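Cryptic loci regulator 2 (PDB 5IKJ) acts upstream of histone deacetylases to promote heterochromatic gene silencing, and is required for nucleosome positioning at heterochromatic loci and for silencing by the SHREC repressor complex. Local coordinates at residues D233-W238 with K388-D393. Residues are numbered along the deposited sequence; the frame is centred on the assembly and turned at random.
Sequences DDTYTW and KLWIND
The indole of Trp390 and the carboxylate of Asp234 meet with their planes 77° apart, and Trp390 NE1 donates to Asp234 OD2 at 2.8 Å. At the root of the indole, Thr235 CG2 meets Trp390 CB, 4.0 Å away. The contact joins the C-terminal end of helix 214-237 to a type II beta turn, Trp390 to Asp393, which links strands 387-390 and 394-397 in the part of the chain assigned to the SH3 clan. The indole bond is bent, its N-H...O angle only 131°, in keeping with the tilt of OD2 from the ring plane. On the carboxylate, OD2 is met on its anti side, close to the carboxylate plane. The other carboxylate oxygen, Asp234 OD1, forms a salt bridge with Arg264, so both oxygens are engaged. A leucine in place of Trp390 would probably leave Asp234 OD2 without this donor and open a gap beside Met227 and Cys231 on the helix. Further along, Thr235 CG2 packs over the turn, 3.8 Å from Asp393 CB. Thr235 OG1 stands between backbone N and carbonyl carbon (chi1 66°), where it accepts Asn392 ND2 at 3.0 Å while also bonding Cys231 O. Asn392 OD1 pairs with Tyr413, and ND2 also reaches an acidic side chain of another protein's chain; these bonds together fix the amide's rotation. Beside them, one water donates to Thr235 O at 3.1 Å and to Asn392 O at 2.6 Å.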
ATOM      1  N   ASP A 233       0.152  -3.568   4.636  1.00 52.97           N
ATOM      2  CA  ASP A 233       0.774  -4.822   5.047  1.00 43.78           C
ATOM      3  C   ASP A 233       1.988  -4.575   5.934  1.00 44.25           C
ATOM      4  O   ASP A 233       2.218  -5.314   6.897  1.00 43.96           O
ATOM      5  CB  ASP A 233       1.164  -5.645   3.818  1.00 54.12           C
ATOM      6  CG  ASP A 233      -0.041  -6.124   3.030  1.00 48.00           C
ATOM      7  OD1 ASP A 233      -1.166  -6.077   3.570  1.00 54.11           O
ATOM      8  OD2 ASP A 233       0.140  -6.554   1.871  1.00 57.08           O
ATOM      9  N   ASP A 234       2.771  -3.536   5.633  1.00 43.42           N
ATOM     10  CA  ASP A 234       3.970  -3.251   6.416  1.00 40.64           C
ATOM     11  C   ASP A 234       3.655  -2.656   7.783  1.00 52.66           C
ATOM     12  O   ASP A 234       4.536  -2.635   8.650  1.00 45.92           O
ATOM     13  CB  ASP A 234       4.884  -2.297   5.643  1.00 46.69           C
ATOM     14  CG  ASP A 234       5.679  -3.000   4.558  1.00 51.04           C
ATOM     15  OD1 ASP A 234       5.410  -4.192   4.293  1.00 43.67           O
ATOM     16  OD2 ASP A 234       6.572  -2.359   3.965  1.00 47.95           O
ATOM     17  N   THR A 235       2.431  -2.166   7.998  1.00 47.54           N
ATOM     18  CA  THR A 235       2.071  -1.538   9.262  1.00 51.71           C
ATOM     19  C   THR A 235       0.840  -2.136   9.930  1.00 51.21           C
ATOM     20  O   THR A 235       0.612  -1.852  11.110  1.00 47.27           O
ATOM     21  CB  THR A 235       1.827  -0.033   9.066  1.00 41.79           C
ATOM     22  OG1 THR A 235       0.679   0.166   8.234  1.00 41.33           O
ATOM     23  CG2 THR A 235       3.037   0.633   8.421  1.00 46.08           C
ATOM     24  N   TYR A 236       0.049  -2.951   9.229  1.00 47.41           N
ATOM     25  CA  TYR A 236      -1.191  -3.472   9.790  1.00 45.48           C
ATOM     26  C   TYR A 236      -1.326  -4.976   9.576  1.00 53.09           C
ATOM     27  O   TYR A 236      -1.546  -5.723  10.534  1.00 56.77           O
ATOM     28  CB  TYR A 236      -2.388  -2.735   9.179  1.00 42.51           C
ATOM     29  CG  TYR A 236      -3.736  -3.332   9.515  1.00 49.40           C
ATOM     30  CD1 TYR A 236      -4.378  -3.024  10.707  1.00 52.75           C
ATOM     31  CD2 TYR A 236      -4.374  -4.191   8.631  1.00 51.71           C
ATOM     32  CE1 TYR A 236      -5.612  -3.564  11.013  1.00 48.93           C
ATOM     33  CE2 TYR A 236      -5.607  -4.736   8.928  1.00 54.50           C
ATOM     34  CZ  TYR A 236      -6.222  -4.419  10.119  1.00 49.81           C
ATOM     35  OH  TYR A 236      -7.450  -4.961  10.415  1.00 58.02           O
ATOM     36  N   THR A 237      -1.188  -5.436   8.331  1.00 52.13           N
ATOM     37  CA  THR A 237      -1.512  -6.824   8.009  1.00 55.86           C
ATOM     38  C   THR A 237      -0.377  -7.773   8.385  1.00 52.83           C
ATOM     39  O   THR A 237      -0.569  -8.708   9.170  1.00 52.36           O
ATOM     40  CB  THR A 237      -1.840  -6.950   6.520  1.00 53.11           C
ATOM     41  OG1 THR A 237      -2.511  -5.764   6.073  1.00 49.04           O
ATOM     42  CG2 THR A 237      -2.740  -8.150   6.277  1.00 55.32           C
ATOM     43  N   TRP A 238       0.812  -7.552   7.828  1.00 52.73           N
ATOM     44  CA  TRP A 238       1.976  -8.402   8.081  1.00 45.40           C
ATOM     45  C   TRP A 238       3.162  -7.528   8.469  1.00 48.30           C
ATOM     46  O   TRP A 238       4.191  -7.506   7.787  1.00 49.01           O
ATOM     47  CB  TRP A 238       2.293  -9.250   6.850  1.00 56.28           C
ATOM     48  CG  TRP A 238       1.074  -9.769   6.147  1.00 44.11           C
ATOM     49  CD1 TRP A 238       0.543  -9.307   4.979  1.00 47.38           C
ATOM     50  CD2 TRP A 238       0.231 -10.847   6.571  1.00 47.16           C
ATOM     51  NE1 TRP A 238      -0.577 -10.030   4.648  1.00 52.15           N
ATOM     52  CE2 TRP A 238      -0.790 -10.982   5.609  1.00 50.04           C
ATOM     53  CE3 TRP A 238       0.239 -11.711   7.671  1.00 54.67           C
ATOM     54  CZ2 TRP A 238      -1.792 -11.945   5.712  1.00 55.89           C
ATOM     55  CZ3 TRP A 238      -0.756 -12.668   7.771  1.00 56.24           C
ATOM     56  CH2 TRP A 238      -1.758 -12.776   6.797  1.00 58.89           C
ATOM     57  N   LYS A 388      13.016   0.825   5.282  1.00 41.72           N
ATOM     58  CA  LYS A 388      11.855   1.478   4.697  1.00 41.39           C
ATOM     59  C   LYS A 388      10.929   1.942   5.813  1.00 50.69           C
ATOM     60  O   LYS A 388      10.694   1.209   6.779  1.00 48.19           O
ATOM     61  CB  LYS A 388      11.113   0.517   3.768  1.00 42.73           C
ATOM     62  CG  LYS A 388      10.370   1.167   2.613  1.00 41.33           C
ATOM     63  CD  LYS A 388       9.772   0.106   1.700  1.00 45.12           C
ATOM     64  CE  LYS A 388       9.174   0.706   0.437  1.00 46.94           C
ATOM     65  NZ  LYS A 388       8.918  -0.338  -0.593  1.00 50.65           N
ATOM     66  N   LEU A 389      10.402   3.158   5.680  1.00 44.68           N
ATOM     67  CA  LEU A 389       9.521   3.731   6.687  1.00 45.92           C
ATOM     68  C   LEU A 389       8.239   4.224   6.036  1.00 42.66           C
ATOM     69  O   LEU A 389       8.237   4.681   4.891  1.00 45.00           O
ATOM     70  CB  LEU A 389      10.196   4.880   7.443  1.00 39.40           C
ATOM     71  CG  LEU A 389      11.206   4.452   8.509  1.00 43.77           C
ATOM     72  CD1 LEU A 389      12.008   5.649   8.990  1.00 51.64           C
ATOM     73  CD2 LEU A 389      10.504   3.775   9.681  1.00 47.41           C
ATOM     74  N   TRP A 390       7.146   4.125   6.789  1.00 41.86           N
ATOM     75  CA  TRP A 390       5.819   4.430   6.283  1.00 42.48           C
ATOM     76  C   TRP A 390       5.062   5.327   7.253  1.00 47.47           C
ATOM     77  O   TRP A 390       5.432   5.483   8.420  1.00 45.29           O
ATOM     78  CB  TRP A 390       4.981   3.163   6.078  1.00 42.07           C
ATOM     79  CG  TRP A 390       5.474   2.181   5.046  1.00 51.67           C
ATOM     80  CD1 TRP A 390       6.294   1.103   5.260  1.00 45.01           C
ATOM     81  CD2 TRP A 390       5.144   2.158   3.650  1.00 47.83           C
ATOM     82  NE1 TRP A 390       6.499   0.425   4.084  1.00 43.37           N
ATOM     83  CE2 TRP A 390       5.807   1.050   3.081  1.00 49.09           C
ATOM     84  CE3 TRP A 390       4.357   2.968   2.826  1.00 44.22           C
ATOM     85  CZ2 TRP A 390       5.709   0.737   1.725  1.00 42.89           C
ATOM     86  CZ3 TRP A 390       4.263   2.654   1.479  1.00 51.22           C
ATOM     87  CH2 TRP A 390       4.935   1.549   0.943  1.00 44.33           C
ATOM     88  N   ILE A 391       3.976   5.907   6.745  1.00 47.12           N
ATOM     89  CA  ILE A 391       2.919   6.400   7.615  1.00 43.89           C
ATOM     90  C   ILE A 391       2.223   5.203   8.254  1.00 52.90           C
ATOM     91  O   ILE A 391       2.101   4.130   7.646  1.00 50.05           O
ATOM     92  CB  ILE A 391       1.921   7.277   6.836  1.00 41.74           C
ATOM     93  CG1 ILE A 391       1.271   6.479   5.699  1.00 47.80           C
ATOM     94  CG2 ILE A 391       2.622   8.520   6.294  1.00 44.76           C
ATOM     95  CD1 ILE A 391       0.165   7.220   4.965  1.00 51.27           C
ATOM     96  N   ASN A 392       1.772   5.378   9.495  1.00 48.11           N
ATOM     97  CA  ASN A 392       1.150   4.325  10.300  1.00 46.16           C
ATOM     98  C   ASN A 392       2.199   3.361  10.836  1.00 44.26           C
ATOM     99  O   ASN A 392       1.843   2.323  11.420  1.00 44.33           O
ATOM    100  CB  ASN A 392       0.097   3.541   9.508  1.00 39.86           C
ATOM    101  CG  ASN A 392      -0.905   2.836  10.399  1.00 47.02           C
ATOM    102  OD1 ASN A 392      -1.393   3.406  11.376  1.00 54.19           O
ATOM    103  ND2 ASN A 392      -1.217   1.587  10.068  1.00 49.30           N
ATOM    104  N   ASP A 393       3.480   3.669  10.663  1.00 45.08           N
ATOM    105  CA  ASP A 393       4.579   2.806  11.064  1.00 39.65           C
ATOM    106  C   ASP A 393       5.089   3.213  12.446  1.00 46.38           C
ATOM    107  O   ASP A 393       4.666   4.218  13.022  1.00 47.80           O
ATOM    108  CB  ASP A 393       5.698   2.882  10.019  1.00 46.99           C
ATOM    109  CG  ASP A 393       6.750   1.807  10.198  1.00 45.74           C
ATOM    110  OD1 ASP A 393       6.490   0.818  10.917  1.00 46.19           O
ATOM    111  OD2 ASP A 393       7.841   1.954   9.611  1.00 50.68           O
TER
HETATM  112  O   HOH W   1       2.672   0.069  12.498  1.00 48.56           O